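Local coordinates for protein alpha-glucosidase (Pseudoalteromonas sp. K8, PDB 5HQA) that hydrolyses alpha-glucosides as a calcium-containing glycoside hydrolase of family 97 whose activity is raised by chloride, at residues E311-G316 with T331-D336; G355-S360 with S383-G388; H286-K291 with D335-A340. All blocks are in the same frame, centred on the assembly; numbering follows the deposited sequence.

Contact 1 (E311-G316 with T331-D336). With AC1 (4,6-dideoxy-4-{[(1S,4R,5S,6S)-4,5,6-trihydroxy-3-(hydroxymethyl)cyclohex-2-en-1-yl]amino}-alpha-D-glucopyranose), chain B.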
loop_
_atom_site.group_PDB
_atom_site.type_symbol
_atom_site.label_atom_id
_atom_site.label_comp_id
_atom_site.label_asym_id
_atom_site.label_seq_id
_atom_site.Cartn_x
_atom_site.Cartn_y
_atom_site.Cartn_z
ATOM N N GLU A 311 6.756 -4.618 20.350
ATOM C CA GLU A 311 5.623 -5.538 20.361
ATOM C C GLU A 311 5.731 -6.487 21.547
ATOM O O GLU A 311 6.826 -6.889 21.949
ATOM C CB GLU A 311 5.541 -6.344 19.061
ATOM C CG GLU A 311 5.405 -5.470 17.839
ATOM C CD GLU A 311 5.085 -6.253 16.584
ATOM O OE1 GLU A 311 5.086 -7.500 16.630
ATOM O OE2 GLU A 311 4.845 -5.607 15.538
ATOM N N GLY A 312 4.578 -6.846 22.101
ATOM C CA GLY A 312 4.547 -7.700 23.269
ATOM C C GLY A 312 4.614 -6.960 24.580
ATOM O O GLY A 312 4.950 -7.568 25.603
ATOM N N TRP A 313 4.312 -5.660 24.583
ATOM C CA TRP A 313 4.414 -4.859 25.797
ATOM C C TRP A 313 3.203 -5.024 26.705
ATOM O O TRP A 313 3.315 -4.801 27.914
ATOM C CB TRP A 313 4.582 -3.377 25.429
ATOM C CG TRP A 313 3.350 -2.819 24.761
ATOM C CD1 TRP A 313 3.062 -2.830 23.420
ATOM C CD2 TRP A 313 2.229 -2.205 25.407
ATOM N NE1 TRP A 313 1.836 -2.252 23.198
ATOM C CE2 TRP A 313 1.302 -1.862 24.399
ATOM C CE3 TRP A 313 1.920 -1.911 26.743
ATOM C CZ2 TRP A 313 0.086 -1.232 24.681
ATOM C CZ3 TRP A 313 0.711 -1.284 27.025
ATOM C CH2 TRP A 313 -0.191 -0.952 25.994
ATOM N N ASN A 314 2.059 -5.410 26.152
ATOM C CA ASN A 314 0.784 -5.419 26.854
ATOM C C ASN A 314 0.377 -6.848 27.185
ATOM O O ASN A 314 0.729 -7.783 26.465
ATOM C CB ASN A 314 -0.302 -4.764 25.998
ATOM C CG ASN A 314 -0.417 -5.397 24.614
ATOM O OD1 ASN A 314 0.588 -5.678 23.952
ATOM N ND2 ASN A 314 -1.645 -5.616 24.172
ATOM N N THR A 315 -0.383 -7.019 28.267
ATOM C CA THR A 315 -0.774 -8.366 28.660
ATOM C C THR A 315 -1.720 -8.988 27.631
ATOM O O THR A 315 -2.529 -8.306 26.986
ATOM C CB THR A 315 -1.418 -8.366 30.048
ATOM O OG1 THR A 315 -2.644 -7.628 30.017
ATOM C CG2 THR A 315 -0.478 -7.742 31.065
ATOM N N GLY A 316 -1.582 -10.303 27.460
ATOM C CA GLY A 316 -2.432 -11.039 26.547
ATOM C C GLY A 316 -1.681 -11.887 25.540
ATOM O O GLY A 316 -2.296 -12.671 24.809
ATOM N N THR A 331 -4.289 -1.313 27.587
ATOM C CA THR A 331 -3.831 -0.328 28.556
ATOM C C THR A 331 -2.874 -0.883 29.594
ATOM O O THR A 331 -2.160 -0.091 30.220
ATOM C CB THR A 331 -5.019 0.301 29.303
ATOM O OG1 THR A 331 -5.838 -0.744 29.847
ATOM C CG2 THR A 331 -5.853 1.167 28.377
ATOM N N GLN A 332 -2.837 -2.201 29.814
ATOM C CA GLN A 332 -2.089 -2.764 30.928
ATOM C C GLN A 332 -0.801 -3.402 30.432
ATOM O O GLN A 332 -0.852 -4.479 29.819
ATOM C CB GLN A 332 -2.934 -3.797 31.667
ATOM C CG GLN A 332 -2.192 -4.480 32.805
ATOM C CD GLN A 332 -1.758 -3.493 33.881
ATOM O OE1 GLN A 332 -2.581 -2.744 34.421
ATOM N NE2 GLN A 332 -0.458 -3.475 34.186
ATOM N N PRO A 333 0.362 -2.810 30.680
ATOM C CA PRO A 333 1.614 -3.460 30.290
ATOM C C PRO A 333 1.939 -4.645 31.185
ATOM O O PRO A 333 1.466 -4.764 32.320
ATOM C CB PRO A 333 2.654 -2.348 30.457
ATOM C CG PRO A 333 2.077 -1.491 31.528
ATOM C CD PRO A 333 0.595 -1.482 31.274
ATOM N N TYR A 334 2.767 -5.536 30.649
ATOM C CA TYR A 334 3.421 -6.532 31.484
ATOM C C TYR A 334 4.218 -5.847 32.594
ATOM O O TYR A 334 4.625 -4.683 32.484
ATOM C CB TYR A 334 4.360 -7.403 30.651
ATOM C CG TYR A 334 3.701 -8.455 29.779
ATOM C CD1 TYR A 334 3.105 -9.572 30.340
ATOM C CD2 TYR A 334 3.723 -8.352 28.391
ATOM C CE1 TYR A 334 2.519 -10.553 29.547
ATOM C CE2 TYR A 334 3.141 -9.327 27.585
ATOM C CZ TYR A 334 2.540 -10.430 28.174
ATOM O OH TYR A 334 1.956 -11.416 27.397
ATOM N N ASP A 335 4.473 -6.600 33.666
ATOM C CA ASP A 335 5.207 -6.048 34.801
ATOM C C ASP A 335 6.644 -5.674 34.465
ATOM O O ASP A 335 7.245 -4.880 35.198
ATOM C CB ASP A 335 5.216 -7.038 35.963
ATOM C CG ASP A 335 3.858 -7.194 36.591
ATOM O OD1 ASP A 335 2.982 -6.338 36.317
ATOM O OD2 ASP A 335 3.670 -8.163 37.362
ATOM N N ASP A 336 7.223 -6.229 33.401
ATOM C CA ASP A 336 8.602 -5.909 33.064
ATOM C C ASP A 336 8.700 -4.808 32.020
ATOM O O ASP A 336 9.793 -4.548 31.508
ATOM C CB ASP A 336 9.360 -7.166 32.612
ATOM C CG ASP A 336 8.693 -7.881 31.447
ATOM O OD1 ASP A 336 7.560 -7.508 31.070
ATOM O OD2 ASP A 336 9.310 -8.829 30.913
HETATM C C1 AC1 B . 0.368 -14.827 10.592
HETATM O O2 AC1 B . -0.626 -14.190 8.509
HETATM C C2 AC1 B . -0.177 -13.668 9.771
HETATM C C4A AC1 B . 3.686 -8.455 13.707
HETATM C C3 AC1 B . 0.851 -12.584 9.587
HETATM O O3 AC1 B . 0.331 -11.538 8.747
HETATM C C4 AC1 B . 1.284 -12.058 10.930
HETATM N N4A AC1 B . 2.078 -10.791 10.846
HETATM C C5 AC1 B . 2.109 -13.226 11.446
HETATM O O5 AC1 B . 1.176 -14.341 11.760
HETATM C C6 AC1 B . 2.928 -12.931 12.665
HETATM C C1B AC1 B . 1.621 -9.695 11.773
HETATM C C2B AC1 B . 2.529 -8.319 11.518
HETATM O O2B AC1 B . 2.534 -8.060 10.114
HETATM C C3B AC1 B . 3.813 -8.440 12.078
HETATM O O3B AC1 B . 4.695 -7.347 11.723
HETATM O O4 AC1 B . 4.948 -8.710 14.291
HETATM C C5B AC1 B . 2.729 -9.423 14.190
HETATM C C7B AC1 B . 1.635 -10.039 13.155
HETATM C C6B AC1 B . 2.381 -9.376 15.687
HETATM O O6B AC1 B . 1.577 -8.259 15.901
HETATM O O HOH W 1 -0.699 -12.675 28.859
#
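Tyr-334 lies across the backbone of 312-315, and two backbone hydrogen bonds hold the segments together: Tyr-334 N gives to Trp-313 O at 2.9 Å, and Thr-315 N gives to Gln-332 O at 3.0 Å. Together they make a single bridge between Asn-314 and Pro-333. Two CA-H...O contacts supplement it, the shorter from Pro-333 CA to Trp-313 O. With CG beside the backbone N (chi1 -76°), the tyrosine ring lies against the 312-315 backbone and takes the CA of Thr-315 over one face, 4.1 Å from the ring centroid, a CH-pi contact. Its edge meets Gly-312 O, 3.1 Å from Tyr-334 CD2. Both segments belong to the one long loop that follows strand 307-310 of the TIM-type catalytic barrel, so the contact ties the start of this loop to its end. A leucine in place of Tyr-334 would probably leave Thr-315 CA without its aromatic partner and break the water link from Tyr-334 OH to Gly-316 N. Among apolar groups, Pro-333 CB meets the edge of the Trp-313 ring at CE3, 3.8 Å away, while Asn-314 CB sits over that ring's face. At the pocket end, Glu-311 OE1 accepts a 2.6 Å hydrogen bond from O4 of the acarbose unit AC1.

Contact 2 (G355-S360 with S383-G388). With AC1 (4,6-dideoxy-4-{[(1S,4R,5S,6S)-4,5,6-trihydroxy-3-(hydroxymethyl)cyclohex-2-en-1-yl]amino}-alpha-D-glucopyranose), chain B.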
loop_
_atom_site.group_PDB
_atom_site.type_symbol
_atom_site.label_atom_id
_atom_site.label_comp_id
_atom_site.label_asym_id
_atom_site.label_seq_id
_atom_site.Cartn_x
_atom_site.Cartn_y
_atom_site.Cartn_z
ATOM N N GLY A 355 3.811 2.794 19.438
ATOM C CA GLY A 355 2.861 1.908 20.079
ATOM C C GLY A 355 2.473 0.734 19.194
ATOM O O GLY A 355 2.759 0.696 17.995
ATOM N N HIS A 356 1.807 -0.242 19.806
ATOM C CA HIS A 356 1.450 -1.465 19.092
ATOM C C HIS A 356 0.158 -2.015 19.663
ATOM O O HIS A 356 0.076 -2.274 20.869
ATOM C CB HIS A 356 2.551 -2.522 19.190
ATOM C CG HIS A 356 2.280 -3.730 18.352
ATOM N ND1 HIS A 356 2.271 -5.010 18.867
ATOM C CD2 HIS A 356 1.984 -3.849 17.035
ATOM C CE1 HIS A 356 1.998 -5.868 17.897
ATOM N NE2 HIS A 356 1.821 -5.190 16.775
ATOM N N HIS A 357 -0.830 -2.213 18.790
ATOM C CA HIS A 357 -2.153 -2.729 19.140
ATOM C C HIS A 357 -2.444 -3.909 18.218
ATOM O O HIS A 357 -3.022 -3.715 17.149
ATOM C CB HIS A 357 -3.233 -1.655 18.985
ATOM C CG HIS A 357 -3.161 -0.558 19.997
ATOM N ND1 HIS A 357 -3.835 0.631 19.841
ATOM C CD2 HIS A 357 -2.507 -0.468 21.180
ATOM C CE1 HIS A 357 -3.596 1.412 20.881
ATOM N NE2 HIS A 357 -2.795 0.767 21.710
ATOM N N GLU A 358 -2.048 -5.118 18.616
ATOM C CA GLU A 358 -2.463 -6.324 17.904
ATOM C C GLU A 358 -3.794 -6.810 18.469
ATOM O O GLU A 358 -3.939 -6.960 19.687
ATOM C CB GLU A 358 -1.411 -7.429 18.025
ATOM C CG GLU A 358 -1.854 -8.769 17.422
ATOM C CD GLU A 358 -2.141 -8.677 15.922
ATOM O OE1 GLU A 358 -1.228 -8.303 15.150
ATOM O OE2 GLU A 358 -3.286 -8.970 15.505
ATOM N N THR A 359 -4.758 -7.069 17.584
ATOM C CA THR A 359 -6.078 -7.511 18.010
ATOM C C THR A 359 -6.287 -9.011 17.881
ATOM O O THR A 359 -7.254 -9.531 18.450
ATOM C CB THR A 359 -7.165 -6.813 17.190
ATOM O OG1 THR A 359 -7.088 -7.269 15.833
ATOM C CG2 THR A 359 -6.985 -5.294 17.231
ATOM N N SER A 360 -5.425 -9.708 17.135
ATOM C CA SER A 360 -5.672 -11.095 16.729
ATOM C C SER A 360 -7.099 -11.273 16.213
ATOM O O SER A 360 -7.756 -12.286 16.461
ATOM C CB SER A 360 -5.380 -12.075 17.865
ATOM O OG SER A 360 -3.984 -12.194 18.054
ATOM N N SER A 383 3.374 8.997 19.399
ATOM C CA SER A 383 2.797 9.666 18.236
ATOM C C SER A 383 2.436 8.741 17.082
ATOM O O SER A 383 1.689 9.162 16.193
ATOM C CB SER A 383 3.764 10.728 17.697
ATOM O OG SER A 383 3.893 11.798 18.609
ATOM N N GLN A 384 2.964 7.516 17.044
ATOM C CA GLN A 384 2.665 6.558 15.985
ATOM C C GLN A 384 2.316 5.228 16.628
ATOM O O GLN A 384 2.929 4.844 17.630
ATOM C CB GLN A 384 3.847 6.373 15.015
ATOM C CG GLN A 384 4.261 7.663 14.319
ATOM C CD GLN A 384 5.494 7.528 13.408
ATOM O OE1 GLN A 384 6.229 6.528 13.456
ATOM N NE2 GLN A 384 5.724 8.557 12.574
ATOM N N VAL A 385 1.329 4.535 16.060
ATOM C CA VAL A 385 0.882 3.236 16.555
ATOM C C VAL A 385 0.758 2.281 15.377
ATOM O O VAL A 385 0.158 2.625 14.351
ATOM C CB VAL A 385 -0.457 3.339 17.313
ATOM C CG1 VAL A 385 -0.992 1.952 17.667
ATOM C CG2 VAL A 385 -0.281 4.183 18.576
ATOM N N LYS A 386 1.352 1.097 15.517
ATOM C CA LYS A 386 1.167 0.002 14.576
ATOM C C LYS A 386 0.009 -0.854 15.070
ATOM O O LYS A 386 0.026 -1.312 16.215
ATOM C CB LYS A 386 2.446 -0.830 14.472
ATOM C CG LYS A 386 2.341 -2.073 13.615
ATOM C CD LYS A 386 3.687 -2.799 13.596
ATOM C CE LYS A 386 3.589 -4.133 12.870
ATOM N NZ LYS A 386 4.870 -4.860 12.959
ATOM N N THR A 387 -1.002 -1.050 14.224
ATOM C CA THR A 387 -2.141 -1.898 14.556
ATOM C C THR A 387 -2.050 -3.215 13.797
ATOM O O THR A 387 -1.314 -3.347 12.815
ATOM C CB THR A 387 -3.465 -1.201 14.233
ATOM O OG1 THR A 387 -3.509 -0.888 12.831
ATOM C CG2 THR A 387 -3.615 0.088 15.062
ATOM N N GLY A 388 -2.798 -4.201 14.266
ATOM C CA GLY A 388 -2.725 -5.528 13.685
ATOM C C GLY A 388 -4.046 -6.243 13.815
ATOM O O GLY A 388 -4.771 -6.068 14.796
HETATM C C1 AC1 B . 0.368 -14.827 10.592
HETATM O O2 AC1 B . -0.626 -14.190 8.509
HETATM C C2 AC1 B . -0.177 -13.668 9.771
HETATM C C4A AC1 B . 3.686 -8.455 13.707
HETATM C C3 AC1 B . 0.851 -12.584 9.587
HETATM O O3 AC1 B . 0.331 -11.538 8.747
HETATM C C4 AC1 B . 1.284 -12.058 10.930
HETATM N N4A AC1 B . 2.078 -10.791 10.846
HETATM C C5 AC1 B . 2.109 -13.226 11.446
HETATM O O5 AC1 B . 1.176 -14.341 11.760
HETATM C C6 AC1 B . 2.928 -12.931 12.665
HETATM C C1B AC1 B . 1.621 -9.695 11.773
HETATM C C2B AC1 B . 2.529 -8.319 11.518
HETATM O O2B AC1 B . 2.534 -8.060 10.114
HETATM C C3B AC1 B . 3.813 -8.440 12.078
HETATM O O3B AC1 B . 4.695 -7.347 11.723
HETATM O O4 AC1 B . 4.948 -8.710 14.291
HETATM C C5B AC1 B . 2.729 -9.423 14.190
HETATM C C7B AC1 B . 1.635 -10.039 13.155
HETATM C C6B AC1 B . 2.381 -9.376 15.687
HETATM O O6B AC1 B . 1.577 -8.259 15.901
HETATM O O HOH W 2 0.800 -5.320 13.962
#
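A right-handed beta-alpha-beta unit of the catalytic barrel brings these segments together: strands 352-358 and 384-388 run parallel, joined through helix 363-379, with 355-358 and 384-388 at 17°. Backbone hydrogen bonds run from Gly-355 N to Gln-384 O at one end to Gly-388 N and His-357 O at the other. Just beyond, Gly-388 O takes two bonds from Thr-359: OG1 lies in the carbonyl plane on a lone pair at 2.8 Å, whereas N comes from above that plane. His-356, Glu-358 and Lys-386 share the ligand's face of the sheet. His-356 and Lys-386 lie side by side and point the same way, His-356 CD2 being 3.9 Å from Lys-386 CG. Fully extended, the lysine carries NZ to O3B of AC1 at 2.8 Å and also salt-bridges Glu-311. The bend of Glu-358 at chi2 (61°) turns OE1 to accept from AC1 O6B at 2.9 Å; its OE2 takes the backbone N of Ser-360 on the anti lone pair. The same O6B lies at the edge of the His-356 ring, 3.1 Å from CE1. On the reverse face, Val-385 CG1 lies over the His-357 ring, 4.1 Å from its centroid. Such polar side chains toward the C-terminal ends of parallel strands are typical of a TIM-barrel active site.

Contact 3 (H286-K291 with D335-A340)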
loop_
_atom_site.group_PDB
_atom_site.type_symbol
_atom_site.label_atom_id
_atom_site.label_comp_id
_atom_site.label_asym_id
_atom_site.label_seq_id
_atom_site.Cartn_x
_atom_site.Cartn_y
_atom_site.Cartn_z
ATOM N N HIS A 286 11.455 -12.707 26.885
ATOM C CA HIS A 286 10.498 -11.662 26.536
ATOM C C HIS A 286 11.204 -10.480 25.877
ATOM O O HIS A 286 12.181 -9.948 26.411
ATOM C CB HIS A 286 9.754 -11.204 27.790
ATOM C CG HIS A 286 8.594 -10.301 27.501
ATOM N ND1 HIS A 286 8.165 -9.334 28.386
ATOM C CD2 HIS A 286 7.770 -10.226 26.429
ATOM C CE1 HIS A 286 7.126 -8.702 27.868
ATOM N NE2 HIS A 286 6.865 -9.224 26.683
ATOM N N GLY A 287 10.718 -10.070 24.705
ATOM C CA GLY A 287 11.358 -8.960 24.014
ATOM C C GLY A 287 11.097 -7.619 24.684
ATOM O O GLY A 287 12.016 -6.819 24.884
ATOM N N ALA A 288 9.838 -7.364 25.056
ATOM C CA ALA A 288 9.382 -6.036 25.478
ATOM C C ALA A 288 9.652 -5.827 26.966
ATOM O O ALA A 288 8.758 -5.891 27.809
ATOM C CB ALA A 288 7.900 -5.869 25.163
ATOM N N THR A 289 10.909 -5.554 27.293
ATOM C CA THR A 289 11.280 -5.184 28.648
ATOM C C THR A 289 11.794 -3.753 28.669
ATOM O O THR A 289 12.228 -3.208 27.650
ATOM C CB THR A 289 12.358 -6.110 29.212
ATOM O OG1 THR A 289 13.607 -5.837 28.562
ATOM C CG2 THR A 289 11.977 -7.555 28.993
ATOM N N THR A 290 11.747 -3.151 29.859
ATOM C CA THR A 290 12.299 -1.813 30.039
ATOM C C THR A 290 13.757 -1.764 29.594
ATOM O O THR A 290 14.162 -0.880 28.828
ATOM C CB THR A 290 12.162 -1.396 31.506
ATOM O OG1 THR A 290 10.788 -1.501 31.903
ATOM C CG2 THR A 290 12.632 0.033 31.703
ATOM N N LYS A 291 14.553 -2.731 30.050
ATOM C CA LYS A 291 15.973 -2.766 29.715
ATOM C C LYS A 291 16.186 -2.866 28.208
ATOM O O LYS A 291 17.004 -2.133 27.635
ATOM C CB LYS A 291 16.632 -3.943 30.433
ATOM C CG LYS A 291 18.082 -4.196 30.066
ATOM C CD LYS A 291 18.651 -5.323 30.935
ATOM C CE LYS A 291 20.136 -5.554 30.688
ATOM N NZ LYS A 291 20.401 -6.096 29.320
ATOM N N ASP A 335 4.473 -6.600 33.666
ATOM C CA ASP A 335 5.207 -6.048 34.801
ATOM C C ASP A 335 6.644 -5.674 34.465
ATOM O O ASP A 335 7.245 -4.880 35.198
ATOM C CB ASP A 335 5.216 -7.038 35.963
ATOM C CG ASP A 335 3.858 -7.194 36.591
ATOM O OD1 ASP A 335 2.982 -6.338 36.317
ATOM O OD2 ASP A 335 3.670 -8.163 37.362
ATOM N N ASP A 336 7.223 -6.229 33.401
ATOM C CA ASP A 336 8.602 -5.909 33.064
ATOM C C ASP A 336 8.700 -4.808 32.020
ATOM O O ASP A 336 9.793 -4.548 31.508
ATOM C CB ASP A 336 9.360 -7.166 32.612
ATOM C CG ASP A 336 8.693 -7.881 31.447
ATOM O OD1 ASP A 336 7.560 -7.508 31.070
ATOM O OD2 ASP A 336 9.310 -8.829 30.913
ATOM N N PHE A 337 7.590 -4.134 31.721
ATOM C CA PHE A 337 7.561 -3.028 30.767
ATOM C C PHE A 337 7.045 -1.795 31.505
ATOM O O PHE A 337 5.837 -1.653 31.719
ATOM C CB PHE A 337 6.690 -3.374 29.564
ATOM C CG PHE A 337 6.790 -2.387 28.440
ATOM C CD1 PHE A 337 5.831 -1.407 28.272
ATOM C CD2 PHE A 337 7.850 -2.440 27.549
ATOM C CE1 PHE A 337 5.923 -0.499 27.225
ATOM C CE2 PHE A 337 7.944 -1.540 26.500
ATOM C CZ PHE A 337 6.980 -0.570 26.339
ATOM N N ASP A 338 7.956 -0.899 31.883
ATOM C CA ASP A 338 7.645 0.261 32.727
ATOM C C ASP A 338 7.389 1.453 31.808
ATOM O O ASP A 338 8.320 2.161 31.417
ATOM C CB ASP A 338 8.801 0.516 33.694
ATOM C CG ASP A 338 8.505 1.606 34.713
ATOM O OD1 ASP A 338 7.608 2.444 34.486
ATOM O OD2 ASP A 338 9.202 1.632 35.747
ATOM N N ILE A 339 6.117 1.709 31.495
ATOM C CA ILE A 339 5.827 2.687 30.449
ATOM C C ILE A 339 6.082 4.116 30.932
ATOM O O ILE A 339 6.407 4.998 30.127
ATOM C CB ILE A 339 4.392 2.490 29.909
ATOM C CG1 ILE A 339 4.248 3.158 28.533
ATOM C CG2 ILE A 339 3.352 3.019 30.888
ATOM C CD1 ILE A 339 2.958 2.829 27.787
ATOM N N ALA A 340 5.967 4.374 32.240
ATOM C CA ALA A 340 6.292 5.697 32.760
ATOM C C ALA A 340 7.787 5.959 32.693
ATOM O O ALA A 340 8.216 7.057 32.319
ATOM C CB ALA A 340 5.788 5.838 34.192
#
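The backbones of 286-291 and 335-340 meet where two helices begin, with the CA atoms of Thr-289 and Phe-337 4.8 Å apart. Thr-289 is the N-cap of helix 290-303 and Asp-338 that of helix 339-349, so the contact joins the N-terminal ends of two helices that pack outside the parallel strands of the TIM-type barrel. Thr-290 N, in the first turn of its helix, gives a 2.9 Å hydrogen bond to Asp-336 O. The same oxygen receives a CA-H...O contact from Thr-289. Before the helix, the chain makes an inverse gamma turn centred on Ala-288, closed by Thr-289 N and Gly-287 O at 2.9 Å.

Among the side chains, Thr-290 reaches across to the other helix start: its OG1, anti to the carbonyl carbon (chi1 -55°), accepts from Asp-338 N at 2.9 Å. Each cap residue turns its own polar end to its own helix, Thr-289 OG1 to Asn-292 N and Asp-338 OD1 to Ala-341 N. The apolar side is slight: Phe-337 CD2 stands 4.2 Å from Ala-288 CB, and both side chains also rest on Val-310 of strand 307-310. Phe-337 reaches Leu-342 of helix 339-349 as well.

His-286 and Asp-336 form a side-chain-to-side-chain hydrogen bond. Thr-289 CG2 packs against the carboxylate, 3.5 Å from Asp-336 OD2. The backbone N of Ala-288 sits over one face of the imidazole. With NE2 bonded to Gly-312 O, the ring is gripped at both nitrogens, which fixes its rotation. Ring and carboxylate are nearly coplanar, 16° apart, and His-286 ND1 points at the syn side of Asp-336 OD2 over 2.8 Å, the N-H...O angle an almost straight 179°.

Overall arrangement
Contact 1 stands between the other two. Toward the ligand it meets contact 2, the centres about 12 Å apart: Glu-311 OE2 salt-bridges Lys-386 NZ at 2.7 Å, and Trp-313 NE1 probably bonds His-356 O at 2.9 Å. Both contacts touch AC1, whose remaining partners include His-274, Trp-270 and the calcium ligand Glu-154. On its other side, contact 1 runs into contact 3, centre about 8 Å away, sharing Asp-335 and Asp-336; His-286 NE2 probably gives to Gly-312 O at 2.8 Å. Contacts 2 and 3 do not touch, their nearest atoms being about 8 Å apart. Through Glu-311 at AC1 and Lys-386, and Gly-312 O at His-286, segment 311-316 links the pocket to the helix starts.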